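Long-range contact in putative cytoplasmic protein (Salmonella enterica subsp. enterica serovar Typhimurium, PDB 4J32), which is the type VI secretion effector Tae4, probably a papain-like NlpC/P60 cysteine peptidase that hydrolyses peptidoglycan and is inhibited by its immunity protein Tai4: residues F53-P58 with Y91-M96. Numbering follows the deposited sequence.
Sequences FQNACP and YRVNDM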
loop_
_atom_site.group_PDB
_atom_site.type_symbol
_atom_site.label_atom_id
_atom_site.label_comp_id
_atom_site.label_asym_id
_atom_site.label_seq_id
_atom_site.Cartn_x
_atom_site.Cartn_y
_atom_site.Cartn_z
ATOM N N PHE A 53 16.476 -1.644 8.383
ATOM C CA PHE A 53 17.364 -2.645 7.774
ATOM C C PHE A 53 16.684 -3.988 7.914
ATOM O O PHE A 53 16.243 -4.335 9.013
ATOM C CB PHE A 53 18.705 -2.735 8.505
ATOM C CG PHE A 53 19.486 -1.439 8.554
ATOM C CD1 PHE A 53 19.277 -0.426 7.613
ATOM C CD2 PHE A 53 20.490 -1.282 9.522
ATOM C CE1 PHE A 53 20.027 0.758 7.648
ATOM C CE2 PHE A 53 21.245 -0.102 9.571
ATOM C CZ PHE A 53 21.005 0.919 8.643
ATOM N N GLN A 54 16.610 -4.721 6.800
ATOM C CA GLN A 54 16.034 -6.066 6.781
ATOM C C GLN A 54 16.986 -7.097 6.164
ATOM O O GLN A 54 16.817 -8.303 6.381
ATOM C CB GLN A 54 14.702 -6.057 5.993
ATOM C CG GLN A 54 13.613 -5.193 6.631
ATOM C CD GLN A 54 13.057 -5.819 7.922
ATOM O OE1 GLN A 54 12.147 -6.617 7.882
ATOM N NE2 GLN A 54 13.653 -5.481 9.059
ATOM N N ASN A 55 17.947 -6.624 5.374
ATOM C CA ASN A 55 18.949 -7.512 4.749
ATOM C C ASN A 55 20.223 -7.520 5.600
ATOM O O ASN A 55 20.985 -6.552 5.593
ATOM C CB ASN A 55 19.279 -7.099 3.309
ATOM C CG ASN A 55 20.187 -8.125 2.605
ATOM O OD1 ASN A 55 20.639 -9.098 3.233
ATOM N ND2 ASN A 55 20.433 -7.926 1.313
ATOM N N ALA A 56 20.417 -8.603 6.345
ATOM C CA ALA A 56 21.569 -8.688 7.273
ATOM C C ALA A 56 22.902 -8.972 6.588
ATOM O O ALA A 56 23.967 -8.813 7.213
ATOM C CB ALA A 56 21.285 -9.707 8.385
ATOM N N CYS A 57 22.851 -9.349 5.310
ATOM C CA CYS A 57 24.043 -9.721 4.544
ATOM C C CYS A 57 25.259 -8.776 4.785
ATOM O O CYS A 57 26.293 -9.235 5.288
ATOM C CB CYS A 57 23.712 -9.900 3.054
ATOM S SG CYS A 57 25.193 -9.868 2.007
ATOM N N PRO A 58 25.141 -7.461 4.459
ATOM C CA PRO A 58 26.330 -6.623 4.634
ATOM C C PRO A 58 26.698 -6.343 6.090
ATOM O O PRO A 58 27.869 -6.073 6.397
ATOM C CB PRO A 58 25.962 -5.320 3.898
ATOM C CG PRO A 58 24.470 -5.263 3.950
ATOM C CD PRO A 58 24.022 -6.712 3.848
ATOM N N TYR A 91 25.594 -1.192 5.456
ATOM C CA TYR A 91 24.250 -1.776 5.425
ATOM C C TYR A 91 23.682 -2.015 4.023
ATOM O O TYR A 91 22.559 -2.526 3.878
ATOM C CB TYR A 91 23.283 -0.986 6.323
ATOM C CG TYR A 91 23.143 0.500 5.995
ATOM C CD1 TYR A 91 22.259 0.928 5.015
ATOM C CD2 TYR A 91 23.890 1.468 6.680
ATOM C CE1 TYR A 91 22.095 2.291 4.717
ATOM C CE2 TYR A 91 23.728 2.832 6.402
ATOM C CZ TYR A 91 22.813 3.235 5.433
ATOM O OH TYR A 91 22.646 4.561 5.109
ATOM N N ARG A 92 24.446 -1.638 3.002
ATOM C CA ARG A 92 24.092 -1.924 1.607
ATOM C C ARG A 92 25.015 -2.987 1.012
ATOM O O ARG A 92 26.247 -2.918 1.147
ATOM C CB ARG A 92 24.144 -0.655 0.748
ATOM C CG ARG A 92 23.091 0.371 1.154
ATOM C CD ARG A 92 23.159 1.646 0.276
ATOM N NE ARG A 92 21.937 2.424 0.476
ATOM C CZ ARG A 92 21.867 3.671 0.953
ATOM N NH1 ARG A 92 22.980 4.353 1.246
ATOM N NH2 ARG A 92 20.676 4.254 1.105
ATOM N N VAL A 93 24.403 -3.951 0.333
ATOM C CA VAL A 93 25.133 -5.001 -0.373
ATOM C C VAL A 93 26.106 -4.416 -1.388
ATOM O O VAL A 93 27.283 -4.786 -1.401
ATOM C CB VAL A 93 24.171 -5.992 -1.068
ATOM C CG1 VAL A 93 24.993 -7.023 -1.909
ATOM C CG2 VAL A 93 23.343 -6.720 0.022
ATOM N N ASN A 94 25.639 -3.474 -2.205
ATOM C CA ASN A 94 26.473 -2.888 -3.245
ATOM C C ASN A 94 27.710 -2.214 -2.621
ATOM O O ASN A 94 28.810 -2.252 -3.185
ATOM C CB ASN A 94 25.665 -1.900 -4.099
ATOM C CG ASN A 94 24.916 -2.579 -5.260
ATOM O OD1 ASN A 94 25.199 -3.736 -5.616
ATOM N ND2 ASN A 94 23.980 -1.836 -5.893
ATOM N N ASP A 95 27.501 -1.574 -1.466
ATOM C CA ASP A 95 28.586 -0.887 -0.755
ATOM C C ASP A 95 29.588 -1.880 -0.192
ATOM O O ASP A 95 30.793 -1.666 -0.293
ATOM C CB ASP A 95 28.057 0.008 0.383
ATOM C CG ASP A 95 27.534 1.343 -0.117
ATOM O OD1 ASP A 95 27.701 1.668 -1.330
ATOM O OD2 ASP A 95 26.960 2.084 0.706
ATOM N N MET A 96 29.100 -2.985 0.349
ATOM C CA MET A 96 29.996 -3.995 0.912
ATOM C C MET A 96 30.846 -4.597 -0.186
ATOM O O MET A 96 32.066 -4.783 -0.014
ATOM C CB MET A 96 29.230 -5.100 1.651
ATOM C CG MET A 96 30.144 -6.258 2.132
ATOM S SD MET A 96 31.576 -5.771 3.143
ATOM C CE MET A 96 30.826 -5.041 4.599
HETATM O O HOH W 1 20.848 -3.808 5.655
#
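A single water bridges the backbones of N55 and Y91, donating one hydrogen to N55 O at 2.7 Å and the other to Y91 O at 2.8 Å; no direct hydrogen bond joins the two segments. The rings of F53 and Y91 form an offset stack, centroids 4.5 Å apart and planes inclined by 21°. F53 CZ lies over one face of the tyrosine ring, near its rim, while Y91 CB presents a CH-pi contact to a face of F53. Chi1 of 57° sets Y91 CG between its own backbone N and carbonyl carbon, placing the ring against F53. The P58 ring packs against the opposing backbone, its CG 3.3 Å from Y91 O and its CB against R92 O and, further on, M96 CB. V93 CG2 meets both P58 CD and, at 3.4 Å, the amide nitrogen N55 ND2. The other end of that amide is used locally: OD1 accepts from C57 N at 3.0 Å, capping the turn into helix 57-67. At the N-cap of helix 93-103, R92 donates from NE and NH1 to L44 O and Q49 O of the Tai4 chain, and the backbone N atoms of V93 and N94 bond to the E45 carboxylate of that chain. The contact thus joins the N-terminal ends of two helices, 57-67 and 93-103, within the probable papain-like fold, at the surface that the immunity protein covers.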